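Local structure of purine nucleoside phosphorylase (6B4T) at residues A[240-245]-A[263-268]; A[121-126]-A[215-220]; A[115-120]-A[221-226]. The protein catalyses the reversible phosphorolysis of purine nucleosides such as inosine and guanosine, yielding the free base and ribose 1-phosphate. All coordinates share one frame; numbering follows the deposited sequence.

How the interactions relate
All three interactions are buried and reach the same mixed sheet, 1 and 3 setting a helix or helix start against it, and each has a residue beside the same bound 4-methylpyridin-2-ol. Interaction 3 lies nearest the middle of the chain, while interactions 1 and 2 are set further out. Strand 112-121 lies between the strands of the other two contacts: 236-246 runs parallel to it and 218-220 antiparallel. Interaction 1 packs apolar side chains on each other and on strand backbone, without hydrogen bonds. Interaction 2, at the strand end, is held by hydrogen bonds to one aspartate with apolar side chains beside them. Interaction 3 combines a side-chain hydrogen bond with waters and bound small molecules.

Interaction 1: residues A[240-245]-A[263-268]; sequences VSLIAN and LAVAEK. With CQJ (4-methylpyridin-2-ol), chain I.
Val265 of helix 259-283 presses both methyl groups onto the backbone of strand 236-246. CG1 lies 3.8 Å from Ile243 O, and CG2 is equally close to Ala244 O, so the isopropyl group spans two successive carbonyls. With CG1 anti to the backbone N (chi1 180°), one methyl lies against each oxygen. The other apolar partner is Leu242, whose CD2 rests 3.9 Å from Ala266 CA on the helix, while its CD1 comes within 4.4 Å of Val265 CG1. The helix and strand segments run at 134° to each other, with their axes 8.3 Å apart at closest approach.

Polar contacts lead away from this interface. Asn245 ND2 is paired with Asp250 OD2 and Ser247 OG. On the ligand side, Ala244 CB touches the ligand methyl C at 3.6 Å, and Asn245 OD1 is 3.1 Å from ring atom C2. This is consistent with a purine-base pocket lined by the strand end.

With no hydrogen bond between the segments, the contact rests on van der Waals packing; Ala244 O, covered on one side by the Val265 methyl, has its hydrogen bond from Ser128 OG.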
ATOM      1  N   VAL A 240      16.372   5.366 -17.171  1.00 22.98           N
ATOM      2  CA  VAL A 240      17.152   4.192 -17.581  1.00 23.01           C
ATOM      3  C   VAL A 240      17.561   3.419 -16.333  1.00 23.22           C
ATOM      4  O   VAL A 240      18.109   4.011 -15.399  1.00 24.45           O
ATOM      5  CB  VAL A 240      18.394   4.595 -18.395  1.00 24.99           C
ATOM      6  CG1 VAL A 240      19.153   3.352 -18.872  1.00 29.68           C
ATOM      7  CG2 VAL A 240      18.012   5.447 -19.623  1.00 27.16           C
ATOM      8  N   SER A 241      17.279   2.105 -16.307  1.00 23.23           N
ATOM      9  CA  SER A 241      17.737   1.218 -15.233  1.00 21.99           C
ATOM     10  C   SER A 241      19.005   0.467 -15.658  1.00 21.52           C
ATOM     11  O   SER A 241      19.107  -0.010 -16.798  1.00 25.88           O
ATOM     12  CB  SER A 241      16.665   0.186 -14.862  1.00 23.32           C
ATOM     13  OG  SER A 241      15.551   0.763 -14.221  1.00 24.93           O
ATOM     14  N   LEU A 242      19.964   0.355 -14.725  1.00 22.40           N
ATOM     15  CA  LEU A 242      21.088  -0.576 -14.831  1.00 22.99           C
ATOM     16  C   LEU A 242      20.754  -1.830 -14.017  1.00 23.57           C
ATOM     17  O   LEU A 242      20.432  -1.740 -12.825  1.00 23.39           O
ATOM     18  CB  LEU A 242      22.397   0.058 -14.339  1.00 24.47           C
ATOM     19  CG  LEU A 242      23.574  -0.903 -14.147  1.00 25.77           C
ATOM     20  CD1 LEU A 242      23.988  -1.579 -15.449  1.00 28.93           C
ATOM     21  CD2 LEU A 242      24.755  -0.124 -13.561  1.00 28.64           C
ATOM     22  N   ILE A 243      20.796  -2.994 -14.661  1.00 24.71           N
ATOM     23  CA  ILE A 243      20.365  -4.249 -14.052  1.00 24.61           C
ATOM     24  C   ILE A 243      21.523  -4.859 -13.278  1.00 23.59           C
ATOM     25  O   ILE A 243      22.570  -5.134 -13.853  1.00 26.16           O
ATOM     26  CB  ILE A 243      19.859  -5.226 -15.129  1.00 26.75           C
ATOM     27  CG1 ILE A 243      18.700  -4.596 -15.915  1.00 24.89           C
ATOM     28  CG2 ILE A 243      19.479  -6.579 -14.544  1.00 25.95           C
ATOM     29  CD1 ILE A 243      17.503  -4.204 -15.072  1.00 25.87           C
ATOM     30  N   ALA A 244      21.307  -5.130 -11.979  1.00 23.57           N
ATOM     31  CA  ALA A 244      22.358  -5.694 -11.144  1.00 25.11           C
ATOM     32  C   ALA A 244      22.350  -7.219 -11.118  1.00 24.24           C
ATOM     33  O   ALA A 244      23.391  -7.823 -10.878  1.00 27.90           O
ATOM     34  CB  ALA A 244      22.238  -5.164  -9.717  1.00 27.67           C
ATOM     35  N   ASN A 245      21.200  -7.842 -11.366  1.00 26.09           N
ATOM     36  CA  ASN A 245      21.014  -9.283 -11.201  1.00 26.20           C
ATOM     37  C   ASN A 245      19.700  -9.646 -11.879  1.00 27.52           C
ATOM     38  O   ASN A 245      18.885  -8.764 -12.174  1.00 27.66           O
ATOM     39  CB  ASN A 245      20.957  -9.656  -9.726  1.00 24.28           C
ATOM     40  CG  ASN A 245      19.656  -9.186  -9.082  1.00 28.02           C
ATOM     41  OD1 ASN A 245      19.356  -7.991  -9.102  1.00 30.38           O
ATOM     42  ND2 ASN A 245      18.847 -10.121  -8.589  1.00 27.72           N
ATOM     43  N   LEU A 263      26.840  -2.715  -6.067  1.00 33.01           N
ATOM     44  CA  LEU A 263      27.738  -1.599  -6.333  1.00 36.78           C
ATOM     45  C   LEU A 263      28.918  -2.012  -7.198  1.00 31.17           C
ATOM     46  O   LEU A 263      29.488  -1.168  -7.897  1.00 30.10           O
ATOM     47  CB  LEU A 263      28.239  -0.996  -5.036  1.00 41.67           C
ATOM     48  CG  LEU A 263      27.232  -0.203  -4.194  1.00 50.81           C
ATOM     49  CD1 LEU A 263      27.950   0.440  -3.037  1.00 60.62           C
ATOM     50  CD2 LEU A 263      26.505   0.857  -5.048  1.00 55.55           C
ATOM     51  N   ALA A 264      29.294  -3.290  -7.189  1.00 27.90           N
ATOM     52  CA  ALA A 264      30.340  -3.720  -8.122  1.00 28.08           C
ATOM     53  C   ALA A 264      29.852  -3.671  -9.568  1.00 26.56           C
ATOM     54  O   ALA A 264      30.638  -3.348 -10.482  1.00 26.95           O
ATOM     55  CB  ALA A 264      30.819  -5.119  -7.752  1.00 30.19           C
ATOM     56  N   VAL A 265      28.570  -3.986  -9.808  1.00 25.21           N
ATOM     57  CA  VAL A 265      28.018  -3.829 -11.154  1.00 26.73           C
ATOM     58  C   VAL A 265      28.007  -2.357 -11.548  1.00 24.95           C
ATOM     59  O   VAL A 265      28.329  -2.000 -12.695  1.00 24.05           O
ATOM     60  CB  VAL A 265      26.605  -4.441 -11.249  1.00 25.49           C
ATOM     61  CG1 VAL A 265      26.057  -4.248 -12.669  1.00 28.26           C
ATOM     62  CG2 VAL A 265      26.641  -5.915 -10.934  1.00 28.24           C
ATOM     63  N   ALA A 266      27.634  -1.478 -10.607  1.00 25.15           N
ATOM     64  CA  ALA A 266      27.656  -0.043 -10.882  1.00 26.95           C
ATOM     65  C   ALA A 266      29.046   0.414 -11.317  1.00 26.15           C
ATOM     66  O   ALA A 266      29.173   1.139 -12.311  1.00 27.37           O
ATOM     67  CB  ALA A 266      27.179   0.751  -9.660  1.00 29.70           C
ATOM     68  N   GLU A 267      30.100  -0.010 -10.605  1.00 27.39           N
ATOM     69  CA  GLU A 267      31.448   0.421 -10.971  1.00 29.58           C
ATOM     70  C   GLU A 267      31.821  -0.090 -12.360  1.00 30.76           C
ATOM     71  O   GLU A 267      32.527   0.596 -13.118  1.00 30.35           O
ATOM     72  CB  GLU A 267      32.473  -0.050  -9.931  1.00 33.60           C
ATOM     73  CG  GLU A 267      33.891   0.449 -10.202  1.00 46.89           C
ATOM     74  CD  GLU A 267      33.929   1.913 -10.637  1.00 63.27           C
ATOM     75  OE1 GLU A 267      33.153   2.725 -10.076  1.00 66.01           O
ATOM     76  OE2 GLU A 267      34.717   2.252 -11.551  1.00 66.19           O
ATOM     77  N   LYS A 268      31.374  -1.300 -12.701  1.00 27.40           N
ATOM     78  CA  LYS A 268      31.680  -1.896 -14.006  1.00 28.26           C
ATOM     79  C   LYS A 268      31.102  -1.091 -15.164  1.00 27.69           C
ATOM     80  O   LYS A 268      31.728  -1.000 -16.236  1.00 29.13           O
ATOM     81  CB  LYS A 268      31.136  -3.331 -14.042  1.00 29.39           C
ATOM     82  CG  LYS A 268      31.434  -4.142 -15.301  1.00 35.22           C
ATOM     83  CD  LYS A 268      30.806  -5.561 -15.172  1.00 38.83           C
ATOM     84  CE  LYS A 268      30.530  -6.217 -16.547  1.00 55.56           C
ATOM     85  NZ  LYS A 268      29.682  -7.457 -16.457  1.00 61.97           N
TER
HETATM   86  C4  CQJ I 308      16.547  -3.617  -6.336  1.00 22.42           C
HETATM   87  C5  CQJ I 308      17.782  -3.200  -6.610  1.00 24.96           C
HETATM   88  C3  CQJ I 308      17.381  -5.807  -6.901  1.00 26.09           C
HETATM   89  C2  CQJ I 308      18.583  -5.312  -7.685  1.00 29.40           C
HETATM   90  C1  CQJ I 308      18.784  -4.120  -7.189  1.00 27.26           C
HETATM   91  O   CQJ I 308      15.545  -2.867  -5.814  1.00 23.50           O
HETATM   92  N   CQJ I 308      16.393  -5.048  -6.556  1.00 23.62           N
HETATM   93  C   CQJ I 308      19.955  -3.255  -7.661  1.00 33.73           C

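Interaction 2: residues A[121-126]-A[215-220]; sequences GINRKL and GCDVVG. With CQJ (4-methylpyridin-2-ol), chain I.
Asn123 and Asp217 run alongside each other with their ends in one direction, where the loop after strand 112-121 meets the start of strand 218-220. Gly121 and Val218 form an antiparallel non-hydrogen-bonded pair, and beyond it the chain enters a type I turn from Asn123 to Leu126. An Asx turn is built into the same place: Asn123 OD1 accepts from Lys125 N at 3.0 Å, in the carbonyl plane and on a lone pair.

The other end of the amide crosses to the aspartate. Asn123 ND2 donates to Asp217 OD1 over 2.9 Å in an almost straight bond (179°) that lies in the amide plane. The two flat groups are turned 36° against each other, and the donor meets OD1 on its anti side, out of the carboxylate plane. Because Asp217 OD2 is taken by Val193 N of strand 189-196, both carboxylate oxygens are held and the group's rotation is fixed.

Asp217 O is gripped twice, by Ile122 N at 2.9 Å and Asn123 N at 3.1 Å, both arriving from the same face of its plane.

Flanking this polar knot, the Ile122 and Val219 side chains cross obliquely, with Ile122 CD1 4.0 Å from Val219 CG1. The other branch of Ile122, CG2, stands anti to the backbone N (chi1 -59° for CG1) and lies 3.3 Å from Cys216 O. Leu126 meets Val218 at about a right angle, its CD1 3.8 Å from Val218 CG2. That same CD1 lies 3.4 Å from Asp217 O, the oxygen that accepts from the backbone N-H groups of Ile122 and Asn123.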
ATOM      1  N   GLY A 121      16.424  -7.445 -12.338  1.00 22.04           N
ATOM      2  CA  GLY A 121      15.801  -7.989 -13.543  1.00 22.82           C
ATOM      3  C   GLY A 121      14.753  -9.058 -13.244  1.00 23.97           C
ATOM      4  O   GLY A 121      14.969  -9.936 -12.416  1.00 25.55           O
ATOM      5  N   ILE A 122      13.601  -8.950 -13.916  1.00 22.81           N
ATOM      6  CA  ILE A 122      12.523  -9.939 -13.853  1.00 21.58           C
ATOM      7  C   ILE A 122      12.386 -10.695 -15.186  1.00 23.88           C
ATOM      8  O   ILE A 122      12.409 -11.923 -15.211  1.00 26.13           O
ATOM      9  CB  ILE A 122      11.180  -9.276 -13.436  1.00 21.97           C
ATOM     10  CG1 ILE A 122      11.266  -8.591 -12.050  1.00 22.99           C
ATOM     11  CG2 ILE A 122      10.029 -10.302 -13.495  1.00 24.88           C
ATOM     12  CD1 ILE A 122      11.510  -9.541 -10.867  1.00 23.66           C
ATOM     13  N   ASN A 123      12.271  -9.968 -16.299  1.00 25.09           N
ATOM     14  CA  ASN A 123      12.217 -10.576 -17.637  1.00 27.16           C
ATOM     15  C   ASN A 123      13.413 -11.492 -17.855  1.00 30.05           C
ATOM     16  O   ASN A 123      14.551 -11.145 -17.519  1.00 28.37           O
ATOM     17  CB  ASN A 123      12.195  -9.459 -18.695  1.00 28.82           C
ATOM     18  CG  ASN A 123      11.880  -9.955 -20.102  1.00 35.87           C
ATOM     19  OD1 ASN A 123      12.528 -10.849 -20.626  1.00 38.84           O
ATOM     20  ND2 ASN A 123      10.863  -9.362 -20.713  1.00 38.81           N
ATOM     21  N   ARG A 124      13.158 -12.670 -18.429  1.00 33.65           N
ATOM     22  CA  ARG A 124      14.217 -13.663 -18.536  1.00 35.48           C
ATOM     23  C   ARG A 124      15.330 -13.251 -19.500  1.00 34.44           C
ATOM     24  O   ARG A 124      16.427 -13.801 -19.414  1.00 37.46           O
ATOM     25  CB  ARG A 124      13.617 -15.020 -18.929  1.00 42.36           C
ATOM     26  CG  ARG A 124      12.923 -15.687 -17.727  1.00 48.14           C
ATOM     27  CD  ARG A 124      12.112 -16.917 -18.112  1.00 58.16           C
ATOM     28  NE  ARG A 124      11.446 -17.559 -16.970  1.00 53.15           N
ATOM     29  CZ  ARG A 124      12.076 -18.275 -16.037  1.00 50.42           C
ATOM     30  NH1 ARG A 124      13.402 -18.421 -16.073  1.00 43.89           N
ATOM     31  NH2 ARG A 124      11.379 -18.838 -15.055  1.00 51.27           N
ATOM     32  N   LYS A 125      15.119 -12.275 -20.381  1.00 37.57           N
ATOM     33  CA  LYS A 125      16.202 -11.900 -21.288  1.00 42.36           C
ATOM     34  C   LYS A 125      17.160 -10.863 -20.689  1.00 38.72           C
ATOM     35  O   LYS A 125      18.114 -10.468 -21.367  1.00 41.98           O
ATOM     36  CB  LYS A 125      15.637 -11.408 -22.632  1.00 55.53           C
ATOM     37  CG  LYS A 125      14.817 -10.137 -22.602  1.00 61.65           C
ATOM     38  CD  LYS A 125      14.002  -9.987 -23.896  1.00 68.64           C
ATOM     39  CE  LYS A 125      12.913  -8.917 -23.761  1.00 66.52           C
ATOM     40  NZ  LYS A 125      13.407  -7.642 -23.155  1.00 58.80           N
ATOM     41  N   LEU A 126      16.976 -10.459 -19.423  1.00 32.78           N
ATOM     42  CA  LEU A 126      17.827  -9.458 -18.780  1.00 29.86           C
ATOM     43  C   LEU A 126      18.939 -10.104 -17.946  1.00 31.16           C
ATOM     44  O   LEU A 126      18.676 -11.003 -17.143  1.00 35.82           O
ATOM     45  CB  LEU A 126      16.978  -8.535 -17.898  1.00 27.91           C
ATOM     46  CG  LEU A 126      15.958  -7.691 -18.674  1.00 28.36           C
ATOM     47  CD1 LEU A 126      15.120  -6.897 -17.667  1.00 26.94           C
ATOM     48  CD2 LEU A 126      16.621  -6.771 -19.717  1.00 31.94           C
ATOM     49  N   GLY A 215       3.569  -9.038 -15.616  1.00 33.49           N
ATOM     50  CA  GLY A 215       4.071  -8.299 -16.749  1.00 35.58           C
ATOM     51  C   GLY A 215       5.160  -7.296 -16.439  1.00 38.88           C
ATOM     52  O   GLY A 215       5.414  -6.403 -17.264  1.00 35.02           O
ATOM     53  N   CYS A 216       5.813  -7.406 -15.286  1.00 32.28           N
ATOM     54  CA  CYS A 216       6.913  -6.512 -14.941  1.00 28.87           C
ATOM     55  C   CYS A 216       8.197  -7.034 -15.556  1.00 27.23           C
ATOM     56  O   CYS A 216       8.440  -8.241 -15.590  1.00 28.94           O
ATOM     57  CB  CYS A 216       7.075  -6.389 -13.422  1.00 29.25           C
ATOM     58  SG  CYS A 216       5.535  -5.911 -12.581  1.00 35.24           S
ATOM     59  N   ASP A 217       9.014  -6.121 -16.078  1.00 24.40           N
ATOM     60  CA  ASP A 217      10.313  -6.484 -16.608  1.00 24.17           C
ATOM     61  C   ASP A 217      11.454  -6.219 -15.639  1.00 22.74           C
ATOM     62  O   ASP A 217      12.432  -6.968 -15.647  1.00 23.57           O
ATOM     63  CB  ASP A 217      10.576  -5.718 -17.910  1.00 25.70           C
ATOM     64  CG  ASP A 217       9.521  -6.044 -19.002  1.00 30.36           C
ATOM     65  OD1 ASP A 217       9.413  -7.238 -19.350  1.00 35.91           O
ATOM     66  OD2 ASP A 217       8.799  -5.126 -19.482  1.00 27.71           O
ATOM     67  N   VAL A 218      11.333  -5.162 -14.823  1.00 21.25           N
ATOM     68  CA  VAL A 218      12.370  -4.689 -13.900  1.00 21.50           C
ATOM     69  C   VAL A 218      11.669  -4.272 -12.605  1.00 20.77           C
ATOM     70  O   VAL A 218      10.495  -3.914 -12.623  1.00 21.84           O
ATOM     71  CB  VAL A 218      13.153  -3.490 -14.527  1.00 27.18           C
ATOM     72  CG1 VAL A 218      14.231  -3.004 -13.602  1.00 29.66           C
ATOM     73  CG2 VAL A 218      13.757  -3.869 -15.857  1.00 33.16           C
ATOM     74  N   VAL A 219      12.381  -4.326 -11.462  1.00 20.56           N
ATOM     75  CA  VAL A 219      11.832  -3.868 -10.169  1.00 18.94           C
ATOM     76  C   VAL A 219      12.878  -3.024  -9.421  1.00 19.34           C
ATOM     77  O   VAL A 219      14.072  -3.333  -9.421  1.00 20.01           O
ATOM     78  CB  VAL A 219      11.321  -5.064  -9.312  1.00 19.50           C
ATOM     79  CG1 VAL A 219      12.418  -6.080  -9.025  1.00 23.37           C
ATOM     80  CG2 VAL A 219      10.706  -4.595  -7.993  1.00 22.40           C
ATOM     81  N   GLY A 220      12.426  -1.939  -8.780  1.00 19.34           N
ATOM     82  CA  GLY A 220      13.301  -1.133  -7.953  1.00 19.68           C
ATOM     83  C   GLY A 220      12.526  -0.245  -7.003  1.00 18.47           C
ATOM     84  O   GLY A 220      11.290  -0.261  -6.982  1.00 18.79           O
TER
HETATM   85  C4  CQJ I 308      16.547  -3.617  -6.336  1.00 22.42           C
HETATM   86  C5  CQJ I 308      17.782  -3.200  -6.610  1.00 24.96           C
HETATM   87  C3  CQJ I 308      17.381  -5.807  -6.901  1.00 26.09           C
HETATM   88  C2  CQJ I 308      18.583  -5.312  -7.685  1.00 29.40           C
HETATM   89  C1  CQJ I 308      18.784  -4.120  -7.189  1.00 27.26           C
HETATM   90  O   CQJ I 308      15.545  -2.867  -5.814  1.00 23.50           O
HETATM   91  N   CQJ I 308      16.393  -5.048  -6.556  1.00 23.62           N
HETATM   92  C   CQJ I 308      19.955  -3.255  -7.661  1.00 33.73           C

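Interaction 3: residues A[115-120]-A[221-226]; sequences ITNLAG and MSTVPE. With CQJ (4-methylpyridin-2-ol), chain I; DMS (dimethyl sulfoxide), chain H.
Thr223 OG1 receives a hydrogen bond from Asn117 ND2 at 2.9 Å, bent to 147° and tilted somewhat from the amide plane. Ser222 OG lies 3.1 Å from Thr223 OG1, a hydrogen bond in either direction that is doubtful because OG is too close to a neighbour. The Asn117 and Thr223 side chains meet nearly perpendicular. In Asn117, chi1 64° carries the amide toward Thr223 and chi2 61° turns its ND2 to OG1. Its OD1 is bonded to Ser241 OG of the adjacent strand, so both ends of the amide are engaged.

Ile115 packs beside the bond, running counter to the Thr223 side chain with its CG2 3.9 Å from Thr223 OG1. Further along, its CD1 comes near CB of Glu226, whose carboxylate makes a salt bridge with Arg86.

The contact joins a central strand of the phosphorylase α/β fold to the start of helix 224-232. Thr223 occupies the N-cap position, yet its side chain is turned to Asn117 and makes no capping bond.

Toward the strand's end, the two segments are bridged by a water, with two bound small molecules beside the strand. This water accepts from Met221 N at 2.9 Å, donates to Leu118 O, and lies 2.7 Å from the oxygen of 4-methylpyridin-2-ol. Gly120 N is 3.3 Å from the ligand's C2, so the ring rests close against the bare backbone. Met221 CE approaches the ligand oxygen, and the Met221 side chain also packs on Phe161 of a second subunit, consistent with active sites near the subunit interfaces, as in trimeric members of the family. Dimethyl sulfoxide, probably from the crystallisation liquor, accepts through its O a 2.6 Å hydrogen bond from Leu118 N and is also hydrogen-bonded to Ser35 N.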
ATOM      1  N   ILE A 115      16.971  10.523 -15.773  1.00 22.66           N
ATOM      2  CA  ILE A 115      17.035   9.781 -14.507  1.00 22.68           C
ATOM      3  C   ILE A 115      17.693   8.421 -14.728  1.00 25.06           C
ATOM      4  O   ILE A 115      17.404   7.733 -15.714  1.00 26.09           O
ATOM      5  CB  ILE A 115      15.627   9.591 -13.893  1.00 24.00           C
ATOM      6  CG1 ILE A 115      14.890  10.922 -13.779  1.00 26.39           C
ATOM      7  CG2 ILE A 115      15.722   8.920 -12.496  1.00 27.89           C
ATOM      8  CD1 ILE A 115      13.388  10.743 -13.425  1.00 26.85           C
ATOM      9  N   THR A 116      18.597   8.026 -13.814  1.00 24.75           N
ATOM     10  CA  THR A 116      19.134   6.661 -13.816  1.00 25.02           C
ATOM     11  C   THR A 116      18.910   6.001 -12.453  1.00 23.66           C
ATOM     12  O   THR A 116      18.787   6.679 -11.420  1.00 24.25           O
ATOM     13  CB  THR A 116      20.664   6.598 -14.182  1.00 25.19           C
ATOM     14  OG1 THR A 116      21.440   7.316 -13.209  1.00 26.18           O
ATOM     15  CG2 THR A 116      20.957   7.158 -15.581  1.00 26.07           C
ATOM     16  N   ASN A 117      18.844   4.662 -12.452  1.00 23.34           N
ATOM     17  CA  ASN A 117      18.706   3.888 -11.224  1.00 22.32           C
ATOM     18  C   ASN A 117      19.369   2.518 -11.401  1.00 23.25           C
ATOM     19  O   ASN A 117      19.686   2.092 -12.523  1.00 24.05           O
ATOM     20  CB  ASN A 117      17.218   3.731 -10.804  1.00 22.54           C
ATOM     21  CG  ASN A 117      16.380   2.934 -11.808  1.00 23.52           C
ATOM     22  OD1 ASN A 117      16.652   1.782 -12.071  1.00 25.55           O
ATOM     23  ND2 ASN A 117      15.297   3.535 -12.302  1.00 28.32           N
ATOM     24  N   LEU A 118      19.581   1.843 -10.258  1.00 22.83           N
ATOM     25  CA  LEU A 118      19.974   0.438 -10.193  1.00 23.69           C
ATOM     26  C   LEU A 118      18.744  -0.392  -9.830  1.00 23.41           C
ATOM     27  O   LEU A 118      17.955  -0.010  -8.955  1.00 25.59           O
ATOM     28  CB  LEU A 118      21.083   0.234  -9.159  1.00 30.59           C
ATOM     29  CG  LEU A 118      22.481   0.759  -9.468  1.00 38.83           C
ATOM     30  CD1 LEU A 118      23.161   1.046  -8.162  0.65 46.22           C
ATOM     31  CD2 LEU A 118      23.256  -0.289 -10.258  0.82 33.63           C
ATOM     32  N   ALA A 119      18.542  -1.509 -10.536  1.00 23.41           N
ATOM     33  CA  ALA A 119      17.310  -2.282 -10.413  1.00 21.73           C
ATOM     34  C   ALA A 119      17.574  -3.782 -10.545  1.00 23.85           C
ATOM     35  O   ALA A 119      18.645  -4.215 -10.988  1.00 23.42           O
ATOM     36  CB  ALA A 119      16.294  -1.841 -11.473  1.00 22.17           C
ATOM     37  N   GLY A 120      16.565  -4.575 -10.191  1.00 19.68           N
ATOM     38  CA  GLY A 120      16.596  -6.028 -10.379  1.00 20.17           C
ATOM     39  C   GLY A 120      15.856  -6.456 -11.637  1.00 22.21           C
ATOM     40  O   GLY A 120      14.801  -5.904 -11.974  1.00 21.83           O
ATOM     41  N   MET A 221      13.284   0.560  -6.233  1.00 17.84           N
ATOM     42  CA  MET A 221      12.739   1.310  -5.098  1.00 18.75           C
ATOM     43  C   MET A 221      12.748   2.834  -5.292  1.00 19.47           C
ATOM     44  O   MET A 221      12.673   3.565  -4.305  1.00 19.23           O
ATOM     45  CB  MET A 221      13.507   0.945  -3.816  1.00 19.70           C
ATOM     46  CG  MET A 221      13.671  -0.542  -3.553  1.00 20.52           C
ATOM     47  SD  MET A 221      14.803  -0.814  -2.141  1.00 20.14           S
ATOM     48  CE  MET A 221      15.099  -2.569  -2.284  1.00 21.59           C
ATOM     49  N   SER A 222      12.882   3.337  -6.525  1.00 19.17           N
ATOM     50  CA  SER A 222      12.999   4.775  -6.765  1.00 21.05           C
ATOM     51  C   SER A 222      12.265   5.126  -8.060  1.00 21.98           C
ATOM     52  O   SER A 222      11.474   4.338  -8.583  1.00 20.57           O
ATOM     53  CB  SER A 222      14.474   5.202  -6.844  1.00 23.72           C
ATOM     54  OG  SER A 222      15.038   4.734  -8.061  1.00 26.41           O
ATOM     55  N   THR A 223      12.520   6.350  -8.538  1.00 20.88           N
ATOM     56  CA  THR A 223      12.217   6.819  -9.892  1.00 19.25           C
ATOM     57  C   THR A 223      10.739   7.159 -10.147  1.00 19.42           C
ATOM     58  O   THR A 223      10.433   8.272 -10.603  1.00 20.86           O
ATOM     59  CB  THR A 223      12.752   5.807 -10.909  1.00 21.29           C
ATOM     60  OG1 THR A 223      14.184   5.770 -10.809  1.00 24.31           O
ATOM     61  CG2 THR A 223      12.428   6.256 -12.342  1.00 22.28           C
ATOM     62  N   VAL A 224       9.804   6.252  -9.826  1.00 18.07           N
ATOM     63  CA  VAL A 224       8.385   6.527 -10.098  1.00 18.74           C
ATOM     64  C   VAL A 224       7.888   7.782  -9.391  1.00 20.03           C
ATOM     65  O   VAL A 224       7.140   8.563 -10.019  1.00 20.34           O
ATOM     66  CB  VAL A 224       7.552   5.260  -9.805  1.00 19.10           C
ATOM     67  CG1 VAL A 224       6.061   5.523  -9.756  1.00 19.01           C
ATOM     68  CG2 VAL A 224       7.866   4.185 -10.882  1.00 21.53           C
ATOM     69  N   PRO A 225       8.234   8.066  -8.109  1.00 18.05           N
ATOM     70  CA  PRO A 225       7.785   9.348  -7.498  1.00 18.44           C
ATOM     71  C   PRO A 225       8.229  10.577  -8.272  1.00 19.02           C
ATOM     72  O   PRO A 225       7.406  11.477  -8.537  1.00 19.51           O
ATOM     73  CB  PRO A 225       8.398   9.300  -6.090  1.00 20.00           C
ATOM     74  CG  PRO A 225       8.520   7.803  -5.789  1.00 20.01           C
ATOM     75  CD  PRO A 225       8.953   7.222  -7.125  1.00 19.01           C
ATOM     76  N   GLU A 226       9.505  10.626  -8.679  1.00 20.49           N
ATOM     77  CA  GLU A 226      10.003  11.787  -9.432  1.00 20.80           C
ATOM     78  C   GLU A 226       9.361  11.893 -10.810  1.00 20.89           C
ATOM     79  O   GLU A 226       9.057  13.003 -11.275  1.00 21.33           O
ATOM     80  CB  GLU A 226      11.523  11.716  -9.611  1.00 23.60           C
ATOM     81  CG  GLU A 226      12.362  11.625  -8.379  1.00 29.15           C
ATOM     82  CD  GLU A 226      12.674  10.181  -8.065  1.00 37.61           C
ATOM     83  OE1 GLU A 226      11.755   9.492  -7.622  1.00 32.14           O
ATOM     84  OE2 GLU A 226      13.807   9.714  -8.322  1.00 50.56           O
TER
HETATM   85  C4  CQJ I 308      16.547  -3.617  -6.336  1.00 22.42           C
HETATM   86  C5  CQJ I 308      17.782  -3.200  -6.610  1.00 24.96           C
HETATM   87  C3  CQJ I 308      17.381  -5.807  -6.901  1.00 26.09           C
HETATM   88  C2  CQJ I 308      18.583  -5.312  -7.685  1.00 29.40           C
HETATM   89  C1  CQJ I 308      18.784  -4.120  -7.189  1.00 27.26           C
HETATM   90  O   CQJ I 308      15.545  -2.867  -5.814  1.00 23.50           O
HETATM   91  N   CQJ I 308      16.393  -5.048  -6.556  1.00 23.62           N
HETATM   92  C   CQJ I 308      19.955  -3.255  -7.661  1.00 33.73           C
HETATM   93  S   DMS H 307      19.102   3.731  -7.112  1.00 43.44           S
HETATM   94  O   DMS H 307      19.846   3.621  -8.383  1.00 45.74           O
HETATM   95  C1  DMS H 307      19.533   5.344  -6.373  1.00 43.59           C
HETATM   96  C2  DMS H 307      17.327   3.651  -7.322  1.00 39.31           C
HETATM   97  O   HOH W   1      15.660   1.466  -8.746  1.00 27.49           O
HETATM   98  O   HOH W   2      16.088  -0.223  -6.322  1.00 28.45           O